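Side-chain contact in glycerol-3-phosphate dehydrogenase [NAD(P)+] (Coxiella burnetii, PDB 3K96), which probably catalyses the NAD(P)H-dependent reduction of dihydroxyacetone phosphate to sn-glycerol 3-phosphate, the key precursor for phospholipid synthesis: residues G41-L46 against S163-V168. Sequence-based numbering, arbitrary orientation.
Sequences GTALAL and SLATEV
The methyl group of Ala43 lies over the first turn of helix 165-169, where it overlaps the methyl of Ala165 and one branch of Val168. Its nearest neighbour there is a backbone atom: Ala43 CB sits 3.6 Å from Ala165 O. The two methyls, Ala43 CB and Ala165 CB, are 4.1 Å apart, and with side chains this small the backbones draw close, Ala43 CA to Ala165 CA being 5.6 Å. From one turn further along, Val168 CG1 reaches Ala43 CB at 4.2 Å; that branch is turned anti to its own backbone N (chi1 168°), which directs it at helix 39-49. This helix follows the first strand, 32-35, of the Rossmann-type nucleotide-binding domain, and Gly41, in the first turn of the helix, fits the last glycine of a GxGxxG pattern that starts in the turn after the strand. Val168 also packs on Trp40 and Val47 of the same helix, while Ala165 touches Ser39. Since Ser39, Trp40 and Ala165 are all predicted to bind NADPH, the apolar contact probably borders the cofactor site. On helix 165-169, Glu167 OE2 accepts a hydrogen bond from the backbone N of Ser233 and OE1 one from that of Asn234, both of the second subunit.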
loop_
_atom_site.group_PDB
_atom_site.type_symbol
_atom_site.label_atom_id
_atom_site.label_comp_id
_atom_site.label_asym_id
_atom_site.label_seq_id
_atom_site.Cartn_x
_atom_site.Cartn_y
_atom_site.Cartn_z
ATOM N N GLY A 41 -11.285 20.509 4.568
ATOM C CA GLY A 41 -11.077 21.963 4.795
ATOM C C GLY A 41 -11.251 22.362 6.243
ATOM O O GLY A 41 -10.463 23.137 6.797
ATOM N N THR A 42 -12.276 21.793 6.879
ATOM C CA THR A 42 -12.580 22.097 8.263
ATOM C C THR A 42 -11.518 21.522 9.205
ATOM O O THR A 42 -11.157 22.161 10.190
ATOM C CB THR A 42 -13.966 21.569 8.661
ATOM O OG1 THR A 42 -14.962 22.092 7.773
ATOM C CG2 THR A 42 -14.308 21.967 10.095
ATOM N N ALA A 43 -11.026 20.316 8.906
ATOM C CA ALA A 43 -9.989 19.685 9.721
ATOM C C ALA A 43 -8.701 20.529 9.676
ATOM O O ALA A 43 -8.049 20.734 10.685
ATOM C CB ALA A 43 -9.711 18.238 9.233
ATOM N N LEU A 44 -8.333 20.989 8.495
ATOM C CA LEU A 44 -7.154 21.860 8.351
ATOM C C LEU A 44 -7.368 23.159 9.153
ATOM O O LEU A 44 -6.440 23.680 9.793
ATOM C CB LEU A 44 -6.899 22.171 6.878
ATOM C CG LEU A 44 -6.213 21.062 6.082
ATOM C CD1 LEU A 44 -6.418 21.258 4.581
ATOM C CD2 LEU A 44 -4.736 20.965 6.478
ATOM N N ALA A 45 -8.590 23.669 9.122
ATOM C CA ALA A 45 -8.917 24.898 9.855
ATOM C C ALA A 45 -8.744 24.686 11.347
ATOM O O ALA A 45 -8.304 25.598 12.063
ATOM C CB ALA A 45 -10.351 25.374 9.516
ATOM N N LEU A 46 -9.072 23.475 11.824
ATOM C CA LEU A 46 -8.913 23.147 13.234
ATOM C C LEU A 46 -7.463 23.019 13.612
ATOM O O LEU A 46 -7.058 23.467 14.674
ATOM C CB LEU A 46 -9.630 21.837 13.603
ATOM C CG LEU A 46 -11.142 21.875 13.666
ATOM C CD1 LEU A 46 -11.713 20.475 13.822
ATOM C CD2 LEU A 46 -11.557 22.807 14.820
ATOM N N SER A 163 -4.509 11.387 4.647
ATOM C CA SER A 163 -5.031 12.225 5.709
ATOM C C SER A 163 -6.534 12.233 5.860
ATOM O O SER A 163 -7.169 13.214 5.466
ATOM C CB SER A 163 -4.576 13.649 5.423
ATOM O OG SER A 163 -5.006 14.030 4.128
ATOM N N LEU A 164 -7.115 11.175 6.431
ATOM C CA LEU A 164 -8.549 11.154 6.694
ATOM C C LEU A 164 -8.863 12.355 7.572
ATOM O O LEU A 164 -8.213 12.566 8.577
ATOM C CB LEU A 164 -8.969 9.904 7.452
ATOM C CG LEU A 164 -8.857 8.554 6.756
ATOM C CD1 LEU A 164 -9.407 7.464 7.685
ATOM C CD2 LEU A 164 -9.620 8.606 5.392
ATOM N N ALA A 165 -9.873 13.119 7.206
ATOM C CA ALA A 165 -10.218 14.340 7.947
ATOM C C ALA A 165 -10.597 14.070 9.403
ATOM O O ALA A 165 -10.191 14.812 10.301
ATOM C CB ALA A 165 -11.349 15.108 7.205
ATOM N N THR A 166 -11.360 12.997 9.640
ATOM C CA THR A 166 -11.805 12.626 10.983
ATOM C C THR A 166 -10.627 12.318 11.918
ATOM O O THR A 166 -10.640 12.724 13.089
ATOM C CB THR A 166 -12.823 11.394 10.957
ATOM O OG1 THR A 166 -12.259 10.323 10.188
ATOM C CG2 THR A 166 -14.186 11.789 10.318
ATOM N N GLU A 167 -9.595 11.637 11.406
ATOM C CA GLU A 167 -8.418 11.291 12.234
ATOM C C GLU A 167 -7.552 12.521 12.552
ATOM O O GLU A 167 -6.950 12.616 13.636
ATOM C CB GLU A 167 -7.574 10.181 11.582
ATOM C CG GLU A 167 -8.338 8.826 11.451
ATOM C CD GLU A 167 -7.441 7.650 11.002
ATOM O OE1 GLU A 167 -6.366 7.910 10.420
ATOM O OE2 GLU A 167 -7.821 6.463 11.249
ATOM N N VAL A 168 -7.495 13.450 11.604
ATOM C CA VAL A 168 -6.766 14.697 11.820
ATOM C C VAL A 168 -7.508 15.479 12.913
ATOM O O VAL A 168 -6.887 15.931 13.861
ATOM C CB VAL A 168 -6.616 15.518 10.530
ATOM C CG1 VAL A 168 -6.098 16.973 10.843
ATOM C CG2 VAL A 168 -5.712 14.774 9.557
#